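Local coordinates for phytase (Debaryomyces castellii, PDB 2GFI), which catalyses the hydrolysis of phosphate from phytate (inositol hexakisphosphate) as a 3-phytase of the histidine acid phosphatase family, at residues A[66-71]-A[169-174]; A[192-197]-A[203-208]. All coordinates share one frame; numbering follows the deposited sequence.

Contact 1. Residues A[66-71]-A[169-174]; sequences LFSRHG and YQTSQY
Thr171, on the inward side of helix 166-180, meets the chain at His70 and Gly71, just past strand 59-69. Its hydroxyl does most of the work: OG1 takes the amide hydrogen of Gly71 N over 2.9 Å, bent to 152° at the hydrogen, and also presses on His70, 3.0 Å from its CA. The methyl meets the same chain, with CG2 3.5 Å from Arg69 O; chi1 of -64° sets OG1 beside the backbone N and sends CG2 anti to it. OG1 is also hydrogen-bonded to Arg167 O, one turn back in the helix. His70, the predicted nucleophile, carries its imidazole away from 169-174, toward Arg167 and Val168 at the start of the same helix. ND1 donates to Gly71 O over 2.7 Å, almost straight at 178°, with the acceptor in the ring plane, while Arg69 CG sits over the centre of one ring face. A valine in place of Thr171 would probably leave Gly71 N without its acceptor and the loop freer to shift. The helix thus grips the backbone at Gly71 N and the ND1 bond limits rotation of the ring, consistent with holding His70 oriented for attack on phosphate, as in histidine acid phosphatases.

Contact 2. Residues A[192-197]-A[203-208]; sequences NIISED and NSLTPR
Ile194 and Leu205 make the apolar half of this contact, crossing at about a right angle with CD1 of Ile194 3.6 Å from CD1 of Leu205. The other branch of Ile194, CG2, lies anti to the backbone N and rests against the backbone of the returning chain, 3.7 Å from Ser204 CA. Further along, Glu196 and Thr206 also cross at about a right angle. Here the aliphatic part of the glutamate does the touching: its CG lies 3.7 Å from the methyl CG2 of Thr206, while the extended chain carries the carboxylate onward to Ser163, which is hydrogen-bonded to OE2.

The polar half runs through a water. It donates to Ile194 O at 3.0 Å, accepts from Leu205 N at 2.9 Å, and donates in a longer bond to Thr206 OG1, so it joins two backbones that stand too far apart to pair directly. With chi1 at 56°, Thr206 OG1 sits between its own backbone N and carbonyl carbon, turned toward the water and Glu196; it is also hydrogen-bonded to Asp209.

Each segment is bent by an ST turn. Ser195 OG accepts from Asp197 N, and Ser204 OG from Thr206 N over 2.9 Å, the latter at 143°.

The water-bridged loop lies at the end of strand 189-194, which pairs in parallel with strand 158-163; Phe161 of that strand packs on both Ile194 and Leu205. Leu205 O is hydrogen-bonded to the side-chain OG1 of Thr331 at the end of strand 326-331, and Arg208 forms a salt bridge with Asp335 of helix 333-343. The loop therefore joins the ends of these strands to the start of that helix.

Overall arrangement
From the N terminus, strand 59-69 comes first and leads to the predicted nucleophile, His70, just beyond it; contact 1 closes a long excursion of 97 residues, largely helix and loop, by bringing helix 166-180 back against that strand's end. The chain then runs on into strand 189-194, and contact 2 closes a short loop of five residues beyond it. The two follow in series, neither nested nor crossed. Their centres lie 14 Å apart, and they touch where Tyr169 of the helix packs on Ile193 of the strand. Both reach the same mixed sheet: contact 1 joins a helix to it, whereas contact 2 folds a loop over strand ends near the predicted active-site residues.

Contact 1. Residues A[66-71]-A[169-174]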
loop_
_atom_site.group_PDB
_atom_site.type_symbol
_atom_site.label_atom_id
_atom_site.label_comp_id
_atom_site.label_asym_id
_atom_site.label_seq_id
_atom_site.Cartn_x
_atom_site.Cartn_y
_atom_site.Cartn_z
ATOM N N LEU A 66 28.516 -5.788 8.770
ATOM C CA LEU A 66 27.547 -4.800 9.066
ATOM C C LEU A 66 28.233 -3.620 9.775
ATOM O O LEU A 66 28.958 -3.786 10.769
ATOM C CB LEU A 66 26.470 -5.396 9.963
ATOM C CG LEU A 66 25.506 -4.348 10.533
ATOM C CD1 LEU A 66 24.711 -3.622 9.404
ATOM C CD2 LEU A 66 24.567 -4.984 11.567
ATOM N N PHE A 67 27.995 -2.433 9.241
ATOM C CA PHE A 67 28.358 -1.214 9.885
ATOM C C PHE A 67 27.091 -0.446 10.102
ATOM O O PHE A 67 26.473 0.051 9.172
ATOM C CB PHE A 67 29.373 -0.434 9.051
ATOM C CG PHE A 67 30.649 -1.195 8.831
ATOM C CD1 PHE A 67 31.691 -1.106 9.753
ATOM C CD2 PHE A 67 30.795 -2.044 7.712
ATOM C CE1 PHE A 67 32.887 -1.819 9.550
ATOM C CE2 PHE A 67 31.978 -2.780 7.501
ATOM C CZ PHE A 67 33.029 -2.664 8.430
ATOM N N SER A 68 26.688 -0.393 11.356
ATOM C CA SER A 68 25.390 0.094 11.723
ATOM C C SER A 68 25.499 1.372 12.573
ATOM O O SER A 68 26.390 1.487 13.433
ATOM C CB SER A 68 24.658 -0.990 12.476
ATOM O OG SER A 68 23.441 -0.492 12.951
ATOM N N ARG A 69 24.632 2.339 12.287
ATOM C CA ARG A 69 24.441 3.502 13.138
ATOM C C ARG A 69 23.616 3.026 14.339
ATOM O O ARG A 69 23.011 1.937 14.297
ATOM C CB ARG A 69 23.661 4.558 12.365
ATOM C CG ARG A 69 23.589 5.870 13.027
ATOM C CD ARG A 69 22.670 6.833 12.344
ATOM N NE ARG A 69 22.600 8.082 13.079
ATOM C CZ ARG A 69 21.897 9.129 12.696
ATOM N NH1 ARG A 69 21.189 9.085 11.581
ATOM N NH2 ARG A 69 21.897 10.228 13.427
ATOM N N HIS A 70 23.602 3.805 15.417
ATOM C CA HIS A 70 22.630 3.566 16.479
ATOM C C HIS A 70 21.236 3.707 15.855
ATOM O O HIS A 70 21.099 4.340 14.779
ATOM C CB HIS A 70 22.793 4.583 17.602
ATOM C CG HIS A 70 22.747 6.011 17.136
ATOM N ND1 HIS A 70 21.570 6.664 16.822
ATOM C CD2 HIS A 70 23.743 6.906 16.931
ATOM C CE1 HIS A 70 21.845 7.891 16.421
ATOM N NE2 HIS A 70 23.157 8.076 16.509
ATOM N N GLY A 71 20.201 3.153 16.500
ATOM C CA GLY A 71 18.831 3.388 16.015
ATOM C C GLY A 71 18.318 4.791 16.358
ATOM O O GLY A 71 19.052 5.602 16.939
ATOM N N TYR A 169 25.905 1.595 21.733
ATOM C CA TYR A 169 26.114 0.386 22.448
ATOM C C TYR A 169 24.781 -0.331 22.605
ATOM O O TYR A 169 24.695 -1.560 22.461
ATOM C CB TYR A 169 26.727 0.663 23.827
ATOM C CG TYR A 169 26.708 -0.580 24.678
ATOM C CD1 TYR A 169 27.692 -1.574 24.541
ATOM C CD2 TYR A 169 25.687 -0.792 25.583
ATOM C CE1 TYR A 169 27.655 -2.744 25.311
ATOM C CE2 TYR A 169 25.638 -1.936 26.327
ATOM C CZ TYR A 169 26.627 -2.891 26.197
ATOM O OH TYR A 169 26.532 -3.999 26.982
ATOM N N GLN A 170 23.748 0.439 22.916
ATOM C CA GLN A 170 22.433 -0.144 23.132
ATOM C C GLN A 170 21.896 -0.722 21.824
ATOM O O GLN A 170 21.361 -1.803 21.796
ATOM C CB GLN A 170 21.461 0.867 23.750
ATOM C CG GLN A 170 20.171 0.222 24.148
ATOM C CD GLN A 170 19.352 1.101 25.042
ATOM O OE1 GLN A 170 19.137 2.267 24.721
ATOM N NE2 GLN A 170 18.857 0.539 26.162
ATOM N N THR A 171 22.102 -0.015 20.738
ATOM C CA THR A 171 21.767 -0.519 19.428
ATOM C C THR A 171 22.382 -1.899 19.226
ATOM O O THR A 171 21.673 -2.833 18.823
ATOM C CB THR A 171 22.235 0.443 18.377
ATOM O OG1 THR A 171 21.503 1.651 18.544
ATOM C CG2 THR A 171 21.814 -0.027 16.977
ATOM N N SER A 172 23.672 -2.032 19.580
ATOM C CA SER A 172 24.414 -3.237 19.249
ATOM C C SER A 172 23.777 -4.385 19.985
ATOM O O SER A 172 23.695 -5.478 19.458
ATOM C CB SER A 172 25.919 -3.098 19.583
ATOM O OG SER A 172 26.152 -3.165 20.976
ATOM N N GLN A 173 23.294 -4.103 21.193
ATOM C CA GLN A 173 22.710 -5.114 22.076
ATOM C C GLN A 173 21.333 -5.511 21.636
ATOM O O GLN A 173 20.973 -6.673 21.735
ATOM C CB GLN A 173 22.640 -4.601 23.523
ATOM C CG GLN A 173 24.022 -4.359 24.107
ATOM C CD GLN A 173 24.895 -5.584 23.970
ATOM O OE1 GLN A 173 25.767 -5.641 23.094
ATOM N NE2 GLN A 173 24.624 -6.581 24.773
ATOM N N TYR A 174 20.541 -4.548 21.177
ATOM C CA TYR A 174 19.238 -4.903 20.655
ATOM C C TYR A 174 19.378 -5.696 19.367
ATOM O O TYR A 174 18.669 -6.652 19.173
ATOM C CB TYR A 174 18.361 -3.671 20.458
ATOM C CG TYR A 174 17.595 -3.364 21.704
ATOM C CD1 TYR A 174 18.143 -2.565 22.693
ATOM C CD2 TYR A 174 16.327 -3.886 21.904
ATOM C CE1 TYR A 174 17.426 -2.258 23.860
ATOM C CE2 TYR A 174 15.591 -3.578 23.039
ATOM C CZ TYR A 174 16.163 -2.770 24.027
ATOM O OH TYR A 174 15.460 -2.488 25.183
#

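Contact 2. Residues A[192-197]-A[203-208]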
loop_
_atom_site.group_PDB
_atom_site.type_symbol
_atom_site.label_atom_id
_atom_site.label_comp_id
_atom_site.label_asym_id
_atom_site.label_seq_id
_atom_site.Cartn_x
_atom_site.Cartn_y
_atom_site.Cartn_z
ATOM N N ASN A 192 32.566 -6.094 22.201
ATOM C CA ASN A 192 33.789 -5.344 22.305
ATOM C C ASN A 192 33.457 -3.890 22.150
ATOM O O ASN A 192 32.992 -3.454 21.103
ATOM C CB ASN A 192 34.763 -5.837 21.235
ATOM C CG ASN A 192 34.906 -7.343 21.268
ATOM O OD1 ASN A 192 35.399 -7.899 22.248
ATOM N ND2 ASN A 192 34.392 -8.017 20.245
ATOM N N ILE A 193 33.639 -3.157 23.237
ATOM C CA ILE A 193 33.294 -1.774 23.311
ATOM C C ILE A 193 34.580 -1.040 23.067
ATOM O O ILE A 193 35.495 -1.099 23.871
ATOM C CB ILE A 193 32.755 -1.423 24.702
ATOM C CG1 ILE A 193 31.692 -2.415 25.158
ATOM C CG2 ILE A 193 32.210 0.018 24.730
ATOM C CD1 ILE A 193 31.219 -2.154 26.579
ATOM N N ILE A 194 34.633 -0.324 21.960
ATOM C CA ILE A 194 35.824 0.316 21.485
ATOM C C ILE A 194 35.641 1.785 21.777
ATOM O O ILE A 194 34.697 2.447 21.283
ATOM C CB ILE A 194 35.956 0.032 19.974
ATOM C CG1 ILE A 194 36.121 -1.473 19.767
ATOM C CG2 ILE A 194 37.125 0.749 19.365
ATOM C CD1 ILE A 194 35.305 -1.921 18.627
ATOM N N SER A 195 36.557 2.294 22.587
ATOM C CA SER A 195 36.433 3.609 23.125
ATOM C C SER A 195 36.473 4.649 22.004
ATOM O O SER A 195 37.150 4.482 20.967
ATOM C CB SER A 195 37.521 3.839 24.177
ATOM O OG SER A 195 37.691 5.229 24.453
ATOM N N GLU A 196 35.744 5.727 22.231
ATOM C CA GLU A 196 35.784 6.868 21.319
ATOM C C GLU A 196 36.920 7.852 21.637
ATOM O O GLU A 196 37.119 8.854 20.931
ATOM C CB GLU A 196 34.430 7.577 21.299
ATOM C CG GLU A 196 33.315 6.703 20.773
ATOM C CD GLU A 196 32.027 7.463 20.597
ATOM O OE1 GLU A 196 32.040 8.704 20.748
ATOM O OE2 GLU A 196 31.003 6.817 20.305
ATOM N N ASP A 197 37.656 7.556 22.702
ATOM C CA ASP A 197 38.872 8.294 23.024
ATOM C C ASP A 197 39.779 8.432 21.809
ATOM O O ASP A 197 40.037 7.469 21.069
ATOM C CB ASP A 197 39.632 7.638 24.188
ATOM C CG ASP A 197 38.912 7.784 25.527
ATOM O OD1 ASP A 197 37.953 8.599 25.606
ATOM O OD2 ASP A 197 39.221 7.121 26.554
ATOM N N ASN A 203 42.556 2.543 15.711
ATOM C CA ASN A 203 41.997 1.308 16.238
ATOM C C ASN A 203 40.697 1.610 16.959
ATOM O O ASN A 203 40.608 1.546 18.181
ATOM C CB ASN A 203 42.968 0.588 17.158
ATOM C CG ASN A 203 42.425 -0.734 17.598
ATOM O OD1 ASN A 203 41.847 -1.467 16.787
ATOM N ND2 ASN A 203 42.549 -1.035 18.883
ATOM N N SER A 204 39.690 1.940 16.164
ATOM C CA SER A 204 38.544 2.734 16.623
ATOM C C SER A 204 37.399 2.532 15.645
ATOM O O SER A 204 37.623 2.352 14.450
ATOM C CB SER A 204 38.932 4.205 16.601
ATOM O OG SER A 204 37.913 5.013 17.133
ATOM N N LEU A 205 36.181 2.549 16.164
ATOM C CA LEU A 205 34.984 2.649 15.318
ATOM C C LEU A 205 34.652 4.111 15.064
ATOM O O LEU A 205 33.768 4.427 14.284
ATOM C CB LEU A 205 33.808 1.896 15.944
ATOM C CG LEU A 205 33.868 0.390 15.735
ATOM C CD1 LEU A 205 32.841 -0.301 16.569
ATOM C CD2 LEU A 205 33.789 -0.015 14.223
ATOM N N THR A 206 35.386 4.996 15.727
ATOM C CA THR A 206 35.261 6.438 15.531
ATOM C C THR A 206 36.652 7.041 15.281
ATOM O O THR A 206 37.091 7.874 16.050
ATOM C CB THR A 206 34.610 7.122 16.784
ATOM O OG1 THR A 206 35.371 6.814 17.970
ATOM C CG2 THR A 206 33.224 6.560 17.080
ATOM N N PRO A 207 37.346 6.623 14.219
ATOM C CA PRO A 207 38.725 7.085 13.975
ATOM C C PRO A 207 38.863 8.597 13.780
ATOM O O PRO A 207 39.972 9.147 13.933
ATOM C CB PRO A 207 39.127 6.341 12.703
ATOM C CG PRO A 207 37.807 6.001 12.040
ATOM C CD PRO A 207 36.881 5.682 13.179
ATOM N N ARG A 208 37.767 9.286 13.468
ATOM C CA ARG A 208 37.850 10.739 13.372
ATOM C C ARG A 208 38.256 11.365 14.717
ATOM O O ARG A 208 38.778 12.471 14.730
ATOM C CB ARG A 208 36.515 11.335 12.921
ATOM C CG ARG A 208 35.442 11.237 13.971
ATOM C CD ARG A 208 34.072 11.387 13.455
ATOM N NE ARG A 208 33.149 10.584 14.244
ATOM C CZ ARG A 208 32.394 11.064 15.220
ATOM N NH1 ARG A 208 32.442 12.362 15.509
ATOM N NH2 ARG A 208 31.590 10.243 15.895
HETATM O O HOH W 1 35.130 3.617 18.609
#